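Isomaltodextranase (Arthrobacter globiformis, PDB 5AWO) hydrolyses (1->6)-alpha-D-glucosidic linkages in polysaccharides such as dextran, removing successive isomaltose units from the non-reducing ends of the chains. Local coordinates at residues Met332-Val337 with Ser460-Val465; Lys362-Leu367 with Asp438-Arg443; Thr545-Lys550 with Asp557-Val562; Asp513-Phe518 with Leu588-Arg593. One frame throughout, in Å; residues are numbered along the deposited sequence. Where two conformers were deposited one is given.

In the fold
Interactions 1 and 2 lie side by side, their centres about 9 Å apart, where helices 326-339 and 362-370 meet the C-terminal beta sandwich; Asn334 of the first bonds to Trp440 of the second, and Ile462 pairs with Leu439 through the backbone. Interaction 1 is buried and combines one hydrogen bond from an asparagine amide with sparse apolar contact, whereas interaction 2 runs from a leucine-valine patch out to a histidine-carboxylate bond at the surface. Interactions 3 and 4, also about 9 Å apart, join neighbouring strands of one antiparallel sheet in the carbohydrate-binding module and rest chiefly on backbone bonds. Of these two, interaction 4 is buried and regular; interaction 3 is partly exposed and bulged.

Interaction 1: Met332-Val337 with Ser460-Val465; sequences MMNLMV and SAIFRV
Asn334 reaches from its helix to the strand with both ends of its amide. CG stands beside the backbone N and anti to the carbonyl carbon (chi1 -73°), which carries the flat group out toward Ser460 and Ile462. Asn334 ND2 donates to Ser460 OG at 2.9 Å, with an N-H...O angle of 157° and the hydroxyl close to the amide plane. Water 1 donates to Ser460 O and takes a weak bond from the same ND2. At the other end Asn334 OD1 rests 3.5 Å from Ile462 CG2, while its hydrogen bond comes from Trp440 NE1. Held at both ends, the amide cannot easily rotate. Here helix 326-339, which leads into the last strand of the catalytic TIM barrel, 343-345, packs on strand 460-466 of the C-terminal beta sandwich, the two short axes 8.7 Å apart. One helical turn on from Asn334, Val337 CG1 meets Ile462 CD1 at 4.2 Å, a light contact in which the side chains cross at about a right angle. Ile462 CG1 is anti to the backbone N (chi1 -164°), sending CD1 toward Val337 while CG2 stays against the asparagine oxygen. Ser460 OG also bonds to Thr331 OG1, one residue before the helical segment.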
loop_
_atom_site.group_PDB
_atom_site.type_symbol
_atom_site.label_atom_id
_atom_site.label_comp_id
_atom_site.label_asym_id
_atom_site.label_seq_id
_atom_site.Cartn_x
_atom_site.Cartn_y
_atom_site.Cartn_z
ATOM N N MET A 332 15.649 7.918 3.520
ATOM C CA MET A 332 15.116 6.652 3.007
ATOM C C MET A 332 13.999 6.135 3.923
ATOM O O MET A 332 12.879 5.849 3.478
ATOM C CB MET A 332 16.278 5.640 2.900
ATOM C CG MET A 332 15.873 4.229 2.532
ATOM S SD MET A 332 17.166 3.045 2.908
ATOM C CE MET A 332 17.075 3.045 4.669
ATOM N N MET A 333 14.332 5.987 5.208
ATOM C CA MET A 333 13.380 5.416 6.153
ATOM C C MET A 333 12.175 6.340 6.313
ATOM O O MET A 333 11.020 5.904 6.280
ATOM C CB MET A 333 14.064 5.206 7.492
ATOM C CG MET A 333 13.193 4.589 8.570
ATOM S SD MET A 333 12.743 2.886 8.138
ATOM C CE MET A 333 11.814 2.393 9.597
ATOM N N ASN A 334 12.419 7.643 6.413
ATOM C CA ASN A 334 11.335 8.595 6.621
ATOM C C ASN A 334 10.337 8.611 5.454
ATOM O O ASN A 334 9.114 8.767 5.657
ATOM C CB ASN A 334 11.892 10.008 6.826
ATOM C CG ASN A 334 12.552 10.219 8.173
ATOM O OD1 ASN A 334 12.339 9.451 9.121
ATOM N ND2 ASN A 334 13.380 11.267 8.266
ATOM N N LEU A 335 10.819 8.439 4.230
ATOM C CA LEU A 335 9.917 8.396 3.087
ATOM C C LEU A 335 9.016 7.171 3.136
ATOM O O LEU A 335 7.809 7.267 2.891
ATOM C CB LEU A 335 10.715 8.403 1.767
ATOM C CG LEU A 335 9.868 8.352 0.488
ATOM C CD1 LEU A 335 8.921 9.535 0.337
ATOM C CD2 LEU A 335 10.783 8.252 -0.761
ATOM N N MET A 336 9.591 6.012 3.430
ATOM C CA MET A 336 8.791 4.781 3.486
ATOM C C MET A 336 7.717 4.911 4.563
ATOM O O MET A 336 6.547 4.555 4.347
ATOM C CB MET A 336 9.664 3.538 3.761
ATOM C CG MET A 336 10.796 3.292 2.763
ATOM S SD MET A 336 10.215 3.106 1.065
ATOM C CE MET A 336 11.801 2.835 0.284
ATOM N N VAL A 337 8.114 5.419 5.721
ATOM C CA VAL A 337 7.159 5.571 6.816
ATOM C C VAL A 337 6.087 6.617 6.472
ATOM O O VAL A 337 4.870 6.401 6.679
ATOM C CB VAL A 337 7.869 5.912 8.146
ATOM C CG1 VAL A 337 6.876 6.316 9.233
ATOM C CG2 VAL A 337 8.723 4.750 8.566
ATOM N N SER A 460 16.039 15.215 5.887
ATOM C CA SER A 460 14.620 15.242 6.125
ATOM C C SER A 460 14.353 15.364 7.627
ATOM O O SER A 460 15.284 15.269 8.442
ATOM C CB SER A 460 13.967 13.984 5.556
ATOM O OG SER A 460 14.525 12.821 6.124
ATOM N N ALA A 461 13.085 15.571 7.962
ATOM C CA ALA A 461 12.641 15.611 9.336
ATOM C C ALA A 461 11.255 14.990 9.406
ATOM O O ALA A 461 10.483 15.099 8.451
ATOM C CB ALA A 461 12.592 17.023 9.846
ATOM N N ILE A 462 10.962 14.317 10.515
ATOM C CA ILE A 462 9.652 13.717 10.704
ATOM C C ILE A 462 9.183 13.989 12.125
ATOM O O ILE A 462 9.959 13.935 13.103
ATOM C CB ILE A 462 9.653 12.207 10.329
ATOM C CG1 ILE A 462 8.261 11.646 10.132
ATOM C CG2 ILE A 462 10.463 11.379 11.296
ATOM C CD1 ILE A 462 8.218 10.281 9.476
ATOM N N PHE A 463 7.888 14.304 12.217
ATOM C CA PHE A 463 7.288 14.828 13.449
ATOM C C PHE A 463 6.017 14.059 13.772
ATOM O O PHE A 463 5.257 13.664 12.872
ATOM C CB PHE A 463 6.917 16.307 13.290
ATOM C CG PHE A 463 8.049 17.202 12.897
ATOM C CD1 PHE A 463 8.858 17.810 13.866
ATOM C CD2 PHE A 463 8.322 17.436 11.554
ATOM C CE1 PHE A 463 9.903 18.624 13.503
ATOM C CE2 PHE A 463 9.368 18.245 11.193
ATOM C CZ PHE A 463 10.143 18.853 12.165
ATOM N N ARG A 464 5.775 13.860 15.072
ATOM C CA ARG A 464 4.420 13.527 15.548
ATOM C C ARG A 464 3.792 14.839 15.961
ATOM O O ARG A 464 4.362 15.555 16.792
ATOM C CB ARG A 464 4.475 12.560 16.728
ATOM C CG ARG A 464 3.113 12.268 17.382
ATOM C CD ARG A 464 2.216 11.347 16.582
ATOM N NE ARG A 464 2.707 9.986 16.605
ATOM C CZ ARG A 464 1.966 8.875 16.637
ATOM N NH1 ARG A 464 0.654 8.918 16.617
ATOM N NH2 ARG A 464 2.557 7.709 16.643
ATOM N N VAL A 465 2.623 15.152 15.393
ATOM C CA VAL A 465 1.863 16.337 15.727
ATOM C C VAL A 465 0.548 15.919 16.391
ATOM O O VAL A 465 -0.206 15.092 15.874
ATOM C CB VAL A 465 1.587 17.188 14.480
ATOM C CG1 VAL A 465 0.787 18.437 14.851
ATOM C CG2 VAL A 465 2.902 17.553 13.779
HETATM O O HOH W 1 16.024 12.646 9.513
#

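Interaction 2: Lys362-Leu367 with Asp438-Arg443; sequences KEVLQL and DLWEHR
A short, nearly straight bond between an imidazole and a carboxylate marks the outer end of this contact: His442 ND1 donates to Glu363 OE2 at 2.7 Å, N-H...O angle 167°. The oxygen lies in the ring plane but is met on its anti side, with the flat groups turned 25° apart. His442 has positive phi and psi, and with Arg443 it faces Asp438 in a G1 beta bulge. Asp438 OD1 accepts from the backbone N of Trp440 (an Asx turn) and of Glu441 (an Asx motif). Glu363 OE1 touches Leu439 CD2 at 3.7 Å and forms a salt bridge with Arg437, so the carboxylate has a partner on each oxygen. Replacing Glu363 with alanine would probably set the imidazole free to turn and leave Arg437 without this charge partner. Farther in, Leu439 CD1 meets Leu367 CD1 at 3.6 Å. Val364 CG2 packs against Leu439 CB and makes an off-centre CH-pi contact with the five-membered ring of Trp440, 4.1 Å from its centroid. Helix 362-370 sits on the turn between strands 434-438 and 443-448, with Val337 of helix 326-339 packed against Val364 and Leu367, and Ile462 of strand 460-466 touching both Leu367 and Trp440.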
loop_
_atom_site.group_PDB
_atom_site.type_symbol
_atom_site.label_atom_id
_atom_site.label_comp_id
_atom_site.label_asym_id
_atom_site.label_seq_id
_atom_site.Cartn_x
_atom_site.Cartn_y
_atom_site.Cartn_z
ATOM N N LYS A 362 12.191 3.739 17.733
ATOM C CA LYS A 362 10.874 3.337 18.215
ATOM C C LYS A 362 9.802 4.367 17.902
ATOM O O LYS A 362 8.655 3.989 17.627
ATOM C CB LYS A 362 10.925 3.012 19.721
ATOM C CG LYS A 362 11.687 1.722 20.033
ATOM C CD LYS A 362 12.180 1.689 21.488
ATOM C CE LYS A 362 13.216 0.588 21.752
ATOM N NZ LYS A 362 14.660 0.920 21.509
ATOM N N GLU A 363 10.133 5.659 17.940
ATOM C CA GLU A 363 9.139 6.686 17.690
ATOM C C GLU A 363 8.734 6.751 16.216
ATOM O O GLU A 363 7.587 6.987 15.890
ATOM C CB GLU A 363 9.619 8.058 18.167
ATOM C CG GLU A 363 9.981 8.081 19.639
ATOM C CD GLU A 363 9.898 9.482 20.200
ATOM O OE1 GLU A 363 8.794 10.045 20.237
ATOM O OE2 GLU A 363 10.956 10.031 20.582
ATOM N N VAL A 364 9.703 6.577 15.323
ATOM C CA VAL A 364 9.431 6.506 13.886
ATOM C C VAL A 364 8.623 5.247 13.597
ATOM O O VAL A 364 7.609 5.308 12.901
ATOM C CB VAL A 364 10.743 6.593 13.081
ATOM C CG1 VAL A 364 10.492 6.325 11.607
ATOM C CG2 VAL A 364 11.393 7.970 13.247
ATOM N N LEU A 365 9.030 4.126 14.183
ATOM C CA LEU A 365 8.264 2.885 14.018
ATOM C C LEU A 365 6.833 3.037 14.531
ATOM O O LEU A 365 5.902 2.444 13.956
ATOM C CB LEU A 365 8.935 1.689 14.680
ATOM C CG LEU A 365 10.239 1.225 14.005
ATOM C CD1 LEU A 365 10.924 0.174 14.871
ATOM C CD2 LEU A 365 9.994 0.724 12.594
ATOM N N GLN A 366 6.651 3.795 15.606
ATOM C CA GLN A 366 5.326 3.917 16.175
ATOM C C GLN A 366 4.362 4.495 15.159
ATOM O O GLN A 366 3.186 4.137 15.165
ATOM C CB GLN A 366 5.355 4.749 17.449
ATOM C CG GLN A 366 4.078 4.629 18.265
ATOM C CD GLN A 366 3.907 3.249 18.849
ATOM O OE1 GLN A 366 4.833 2.711 19.440
ATOM N NE2 GLN A 366 2.726 2.647 18.655
ATOM N N LEU A 367 4.821 5.377 14.261
ATOM C CA LEU A 367 3.952 5.897 13.198
ATOM C C LEU A 367 3.429 4.754 12.310
ATOM O O LEU A 367 2.244 4.670 11.974
ATOM C CB LEU A 367 4.674 6.923 12.335
ATOM C CG LEU A 367 4.987 8.269 12.985
ATOM C CD1 LEU A 367 5.876 9.121 12.091
ATOM C CD2 LEU A 367 3.731 9.052 13.342
ATOM N N ASP A 438 9.833 16.206 17.368
ATOM C CA ASP A 438 10.830 15.784 16.358
ATOM C C ASP A 438 11.303 14.376 16.722
ATOM O O ASP A 438 11.831 14.135 17.800
ATOM C CB ASP A 438 11.982 16.793 16.354
ATOM C CG ASP A 438 13.047 16.482 15.327
ATOM O OD1 ASP A 438 13.325 15.302 15.128
ATOM O OD2 ASP A 438 13.609 17.437 14.758
ATOM N N LEU A 439 11.033 13.406 15.833
ATOM C CA LEU A 439 11.197 12.010 16.181
ATOM C C LEU A 439 12.613 11.463 16.007
ATOM O O LEU A 439 12.899 10.384 16.481
ATOM C CB LEU A 439 10.228 11.114 15.397
ATOM C CG LEU A 439 8.769 11.519 15.505
ATOM C CD1 LEU A 439 7.891 10.543 14.773
ATOM C CD2 LEU A 439 8.309 11.650 16.949
ATOM N N TRP A 440 13.498 12.243 15.391
ATOM C CA TRP A 440 14.927 11.854 15.349
ATOM C C TRP A 440 15.730 12.579 16.417
ATOM O O TRP A 440 16.683 12.013 16.954
ATOM C CB TRP A 440 15.533 12.068 13.944
ATOM C CG TRP A 440 15.108 11.008 12.994
ATOM C CD1 TRP A 440 14.137 11.119 12.045
ATOM C CD2 TRP A 440 15.590 9.660 12.929
ATOM N NE1 TRP A 440 13.998 9.926 11.382
ATOM C CE2 TRP A 440 14.868 9.009 11.910
ATOM C CE3 TRP A 440 16.554 8.938 13.642
ATOM C CZ2 TRP A 440 15.101 7.673 11.586
ATOM C CZ3 TRP A 440 16.769 7.617 13.321
ATOM C CH2 TRP A 440 16.049 6.996 12.310
ATOM N N GLU A 441 15.352 13.821 16.744
ATOM C CA GLU A 441 15.927 14.497 17.925
ATOM C C GLU A 441 15.342 13.921 19.212
ATOM O O GLU A 441 15.937 14.067 20.283
ATOM C CB GLU A 441 15.697 16.001 17.873
ATOM C CG GLU A 441 16.409 16.700 16.722
ATOM C CD GLU A 441 16.276 18.218 16.764
ATOM O OE1 GLU A 441 15.535 18.746 17.603
ATOM O OE2 GLU A 441 16.900 18.934 15.934
ATOM N N HIS A 442 14.184 13.261 19.128
ATOM C CA HIS A 442 13.457 12.815 20.316
ATOM C C HIS A 442 13.233 14.025 21.237
ATOM O O HIS A 442 13.578 13.987 22.413
ATOM C CB HIS A 442 14.148 11.658 21.026
ATOM C CG HIS A 442 14.451 10.510 20.126
ATOM N ND1 HIS A 442 13.484 9.626 19.709
ATOM C CD2 HIS A 442 15.603 10.123 19.534
ATOM C CE1 HIS A 442 14.038 8.722 18.921
ATOM N NE2 HIS A 442 15.317 9.003 18.794
ATOM N N ARG A 443 12.605 15.064 20.685
ATOM C CA ARG A 443 12.523 16.377 21.341
ATOM C C ARG A 443 11.111 16.935 21.206
ATOM O O ARG A 443 10.563 17.016 20.111
ATOM C CB ARG A 443 13.507 17.348 20.693
ATOM C CG ARG A 443 13.444 18.755 21.278
ATOM C CD ARG A 443 14.396 19.755 20.636
ATOM N NE ARG A 443 15.790 19.515 21.013
ATOM C CZ ARG A 443 16.361 19.917 22.156
ATOM N NH1 ARG A 443 15.675 20.621 23.059
ATOM N NH2 ARG A 443 17.627 19.624 22.376
#

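Interaction 3: Thr545-Lys550 with Asp557-Val562; sequences TVTAEK and DGPVHV
Pro559 CB packs against the methyl groups of two threonines. It lies 3.6 Å from Thr545 CG2, the two side chains running side by side and pointing the same way. Thr547 crosses the proline obliquely, and its CG2 comes within 3.5 Å of Pro559 CA, tighter than an ordinary carbon contact. The methyl is placed there by a first torsion that sets CG2 anti to the carbonyl carbon and leaves OG1 between the backbone N and that carbon (chi1 59°). Beside Thr545, the His561 ring stands obliquely to OG1. Hydroxyl and imidazole do not bond each other; both are held by Asp597, one on each carboxylate oxygen.

On the face opposite Thr545 and His561, Val546 turns CG2 onto Val562 CG2 at 3.6 Å, and Tyr532 touches both valines. Farther along that face Ala548 CB meets Asp557 CB, and the Asp557 carboxylate turns off to accept, through OD2, from the backbone N of Thr581.

Within the sheet, Val546 and Val560 exchange backbone bonds, Val546 N donating to Val560 O at 2.9 Å. Ala548 and Asp557 exchange another pair, but the register slips by one residue in between. Gly558 has positive phi (73°), and a side chain there would collide with Val546 O; the peptide bond to Pro559 is cis. The arrangement is a beta hairpin with a beta bulge, formed by strands 542-549 and 555-564 within an antiparallel sheet of the carbohydrate-binding module, a CBM35 domain of beta-sandwich fold.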
loop_
_atom_site.group_PDB
_atom_site.type_symbol
_atom_site.label_atom_id
_atom_site.label_comp_id
_atom_site.label_asym_id
_atom_site.label_seq_id
_atom_site.Cartn_x
_atom_site.Cartn_y
_atom_site.Cartn_z
ATOM N N THR A 545 -24.368 7.998 1.765
ATOM C CA THR A 545 -24.449 6.808 2.585
ATOM C C THR A 545 -23.248 6.751 3.528
ATOM O O THR A 545 -22.104 6.906 3.075
ATOM C CB THR A 545 -24.506 5.548 1.698
ATOM O OG1 THR A 545 -25.656 5.626 0.829
ATOM C CG2 THR A 545 -24.555 4.297 2.542
ATOM N N VAL A 546 -23.507 6.556 4.821
ATOM C CA VAL A 546 -22.469 6.552 5.861
ATOM C C VAL A 546 -22.502 5.234 6.613
ATOM O O VAL A 546 -23.567 4.789 7.061
ATOM C CB VAL A 546 -22.617 7.717 6.861
ATOM C CG1 VAL A 546 -21.562 7.633 7.969
ATOM C CG2 VAL A 546 -22.530 9.059 6.145
ATOM N N THR A 547 -21.336 4.595 6.728
ATOM C CA THR A 547 -21.186 3.414 7.548
ATOM C C THR A 547 -20.045 3.567 8.549
ATOM O O THR A 547 -19.144 4.413 8.383
ATOM C CB THR A 547 -20.917 2.137 6.720
ATOM O OG1 THR A 547 -19.709 2.274 5.935
ATOM C CG2 THR A 547 -22.065 1.815 5.804
ATOM N N ALA A 548 -20.123 2.761 9.601
ATOM C CA ALA A 548 -18.978 2.443 10.451
ATOM C C ALA A 548 -18.792 0.933 10.492
ATOM O O ALA A 548 -19.772 0.172 10.545
ATOM C CB ALA A 548 -19.158 3.013 11.851
ATOM N N GLU A 549 -17.523 0.487 10.440
ATOM C CA GLU A 549 -17.167 -0.913 10.379
ATOM C C GLU A 549 -15.904 -1.176 11.197
ATOM O O GLU A 549 -15.070 -0.254 11.395
ATOM C CB GLU A 549 -16.871 -1.336 8.931
ATOM C CG GLU A 549 -18.086 -1.306 8.015
ATOM C CD GLU A 549 -17.782 -1.669 6.567
ATOM O OE1 GLU A 549 -16.582 -1.813 6.210
ATOM O OE2 GLU A 549 -18.730 -1.811 5.764
ATOM N N LYS A 550 -15.753 -2.420 11.627
ATOM C CA LYS A 550 -14.498 -2.860 12.218
ATOM C C LYS A 550 -13.509 -3.051 11.079
ATOM O O LYS A 550 -13.889 -3.009 9.903
ATOM C CB LYS A 550 -14.654 -4.176 12.972
ATOM C CG LYS A 550 -15.703 -4.163 14.075
ATOM C CD LYS A 550 -15.789 -5.530 14.718
ATOM C CE LYS A 550 -14.705 -5.754 15.763
ATOM N NZ LYS A 550 -14.911 -4.944 16.999
ATOM N N ASP A 557 -22.235 0.504 12.291
ATOM C CA ASP A 557 -23.379 1.371 12.038
ATOM C C ASP A 557 -23.709 1.443 10.562
ATOM O O ASP A 557 -22.872 1.134 9.697
ATOM C CB ASP A 557 -23.117 2.772 12.557
ATOM C CG ASP A 557 -24.399 3.555 12.805
ATOM O OD1 ASP A 557 -25.497 3.025 12.489
ATOM O OD2 ASP A 557 -24.301 4.674 13.337
ATOM N N GLY A 558 -24.954 1.834 10.284
ATOM C CA GLY A 558 -25.397 2.084 8.937
ATOM C C GLY A 558 -25.555 0.782 8.198
ATOM O O GLY A 558 -25.631 -0.267 8.825
ATOM N N PRO A 559 -25.592 0.827 6.856
ATOM C CA PRO A 559 -25.536 2.040 6.056
ATOM C C PRO A 559 -26.810 2.849 6.237
ATOM O O PRO A 559 -27.902 2.269 6.285
ATOM C CB PRO A 559 -25.417 1.530 4.612
ATOM C CG PRO A 559 -25.142 0.078 4.697
ATOM C CD PRO A 559 -25.668 -0.380 6.027
ATOM N N VAL A 560 -26.657 4.155 6.369
ATOM C CA VAL A 560 -27.788 5.071 6.404
ATOM C C VAL A 560 -27.535 6.252 5.483
ATOM O O VAL A 560 -26.392 6.677 5.286
ATOM C CB VAL A 560 -28.106 5.584 7.831
ATOM C CG1 VAL A 560 -28.551 4.437 8.729
ATOM C CG2 VAL A 560 -26.925 6.337 8.437
ATOM N N HIS A 561 -28.611 6.779 4.914
ATOM C CA HIS A 561 -28.547 8.014 4.161
ATOM C C HIS A 561 -28.531 9.146 5.162
ATOM O O HIS A 561 -29.447 9.267 5.985
ATOM C CB HIS A 561 -29.762 8.177 3.241
ATOM C CG HIS A 561 -29.877 7.123 2.184
ATOM N ND1 HIS A 561 -28.985 7.016 1.141
ATOM C CD2 HIS A 561 -30.792 6.141 1.998
ATOM C CE1 HIS A 561 -29.333 6.004 0.367
ATOM N NE2 HIS A 561 -30.433 5.460 0.862
ATOM N N VAL A 562 -27.481 9.960 5.109
ATOM C CA VAL A 562 -27.381 11.182 5.881
ATOM C C VAL A 562 -27.698 12.328 4.927
ATOM O O VAL A 562 -27.263 12.315 3.774
ATOM C CB VAL A 562 -25.969 11.334 6.497
ATOM C CG1 VAL A 562 -25.832 12.671 7.207
ATOM C CG2 VAL A 562 -25.692 10.185 7.448
#

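Interaction 4: Asp513-Phe518 with Leu588-Arg593; sequences DPLVTF and LVTIGR
Matching first torsions bring Thr517 and Thr590 together: both place OG1 opposite the carbonyl carbon (chi1 -62° and -65°). Thr517 OG1 and Thr590 OG1 meet at 2.7 Å in a hydrogen bond across a non-hydrogen-bonded antiparallel pair, and either may donate. An alanine in place of Thr517 would remove both hydroxyl and methyl, and is likely to leave Thr590 OG1 without this mate and open a gap beside Leu588 CD1. On the opposite face Phe518 turns the edge of its ring to the neighbouring strand, with CE2 4.1 Å from Ile591 CG2; Leu603 touches both. Val516 and Ile591 exchange two backbone bonds, as do Phe518 and Val589, with Val516 N 2.8 Å from Ile591 O. Arg593 N extends the ladder to Pro514 O at 2.9 Å. Leu515 CA approaches Gly592 CA to 3.8 Å, and a side chain on the glycine would clash with Leu515 CB and Pro514 O. Water 2 donates to both Asp513 OD1 and Arg593 O, and OD1 has a salt bridge to Arg23. Main-chain bonds thus carry most of the polar pairing between these buried strands, while the threonine hydroxyls add a single side-chain bond between them.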
loop_
_atom_site.group_PDB
_atom_site.type_symbol
_atom_site.label_atom_id
_atom_site.label_comp_id
_atom_site.label_asym_id
_atom_site.label_seq_id
_atom_site.Cartn_x
_atom_site.Cartn_y
_atom_site.Cartn_z
ATOM N N ASP A 513 -19.049 3.323 -6.498
ATOM C CA ASP A 513 -19.573 4.511 -5.866
ATOM C C ASP A 513 -18.429 5.334 -5.265
ATOM O O ASP A 513 -17.617 4.804 -4.511
ATOM C CB ASP A 513 -20.555 4.113 -4.778
ATOM C CG ASP A 513 -21.780 3.397 -5.340
ATOM O OD1 ASP A 513 -22.165 3.728 -6.479
ATOM O OD2 ASP A 513 -22.279 2.481 -4.660
ATOM N N PRO A 514 -18.385 6.632 -5.558
ATOM C CA PRO A 514 -17.315 7.441 -4.932
ATOM C C PRO A 514 -17.448 7.482 -3.426
ATOM O O PRO A 514 -18.562 7.526 -2.888
ATOM C CB PRO A 514 -17.516 8.832 -5.522
ATOM C CG PRO A 514 -18.627 8.761 -6.482
ATOM C CD PRO A 514 -19.294 7.435 -6.393
ATOM N N LEU A 515 -16.315 7.449 -2.726
ATOM C CA LEU A 515 -16.334 7.404 -1.279
ATOM C C LEU A 515 -15.055 7.978 -0.669
ATOM O O LEU A 515 -14.031 8.128 -1.353
ATOM C CB LEU A 515 -16.574 5.966 -0.769
ATOM C CG LEU A 515 -15.539 4.884 -1.175
ATOM C CD1 LEU A 515 -14.267 4.897 -0.310
ATOM C CD2 LEU A 515 -16.147 3.479 -1.191
ATOM N N VAL A 516 -15.156 8.252 0.620
ATOM C CA VAL A 516 -14.033 8.663 1.472
ATOM C C VAL A 516 -14.063 7.822 2.719
ATOM O O VAL A 516 -15.127 7.584 3.311
ATOM C CB VAL A 516 -14.103 10.148 1.868
ATOM C CG1 VAL A 516 -12.928 10.542 2.759
ATOM C CG2 VAL A 516 -14.136 11.020 0.634
ATOM N N THR A 517 -12.896 7.332 3.129
ATOM C CA THR A 517 -12.771 6.507 4.321
ATOM C C THR A 517 -11.827 7.139 5.327
ATOM O O THR A 517 -10.692 7.538 4.986
ATOM C CB THR A 517 -12.293 5.074 3.987
ATOM O OG1 THR A 517 -13.268 4.436 3.137
ATOM C CG2 THR A 517 -12.055 4.238 5.206
ATOM N N PHE A 518 -12.296 7.194 6.566
ATOM C CA PHE A 518 -11.562 7.720 7.717
ATOM C C PHE A 518 -11.366 6.602 8.717
ATOM O O PHE A 518 -12.283 5.810 8.975
ATOM C CB PHE A 518 -12.351 8.832 8.431
ATOM C CG PHE A 518 -12.704 9.998 7.567
ATOM C CD1 PHE A 518 -11.862 11.100 7.472
ATOM C CD2 PHE A 518 -13.919 10.027 6.890
ATOM C CE1 PHE A 518 -12.197 12.195 6.709
ATOM C CE2 PHE A 518 -14.257 11.114 6.118
ATOM C CZ PHE A 518 -13.407 12.204 6.018
ATOM N N LEU A 588 -13.600 2.130 10.939
ATOM C CA LEU A 588 -13.514 2.764 9.634
ATOM C C LEU A 588 -14.841 3.429 9.320
ATOM O O LEU A 588 -15.871 2.733 9.234
ATOM C CB LEU A 588 -13.158 1.749 8.548
ATOM C CG LEU A 588 -11.745 1.141 8.584
ATOM C CD1 LEU A 588 -10.681 2.232 8.621
ATOM C CD2 LEU A 588 -11.526 0.170 9.728
ATOM N N VAL A 589 -14.827 4.744 9.187
ATOM C CA VAL A 589 -16.034 5.510 8.884
ATOM C C VAL A 589 -15.922 5.903 7.431
ATOM O O VAL A 589 -15.018 6.667 7.050
ATOM C CB VAL A 589 -16.176 6.740 9.807
ATOM C CG1 VAL A 589 -17.403 7.558 9.430
ATOM C CG2 VAL A 589 -16.273 6.302 11.263
ATOM N N THR A 590 -16.821 5.357 6.619
ATOM C CA THR A 590 -16.859 5.580 5.188
ATOM C C THR A 590 -18.132 6.323 4.797
ATOM O O THR A 590 -19.240 5.924 5.195
ATOM C CB THR A 590 -16.712 4.248 4.435
ATOM O OG1 THR A 590 -15.396 3.715 4.717
ATOM C CG2 THR A 590 -16.882 4.392 2.935
ATOM N N ILE A 591 -17.947 7.375 4.019
ATOM C CA ILE A 591 -19.026 8.207 3.467
ATOM C C ILE A 591 -18.893 8.203 1.957
ATOM O O ILE A 591 -17.813 8.485 1.439
ATOM C CB ILE A 591 -19.020 9.658 4.029
ATOM C CG1 ILE A 591 -20.094 10.513 3.340
ATOM C CG2 ILE A 591 -17.643 10.318 3.909
ATOM C CD1 ILE A 591 -20.405 11.826 4.053
ATOM N N GLY A 592 -19.975 7.873 1.242
ATOM C CA GLY A 592 -19.937 7.797 -0.203
ATOM C C GLY A 592 -21.298 7.980 -0.842
ATOM O O GLY A 592 -22.303 8.011 -0.142
ATOM N N ARG A 593 -21.292 8.115 -2.159
ATOM C CA ARG A 593 -22.498 8.454 -2.909
ATOM C C ARG A 593 -22.947 7.242 -3.718
ATOM O O ARG A 593 -22.395 6.950 -4.779
ATOM C CB ARG A 593 -22.203 9.651 -3.803
ATOM C CG ARG A 593 -23.442 10.486 -4.136
ATOM C CD ARG A 593 -24.339 9.771 -5.122
ATOM N NE ARG A 593 -25.237 10.727 -5.779
ATOM C CZ ARG A 593 -26.146 10.395 -6.678
ATOM N NH1 ARG A 593 -26.321 9.120 -7.015
ATOM N NH2 ARG A 593 -26.877 11.349 -7.240
HETATM O O HOH W 2 -22.877 6.167 -7.351
#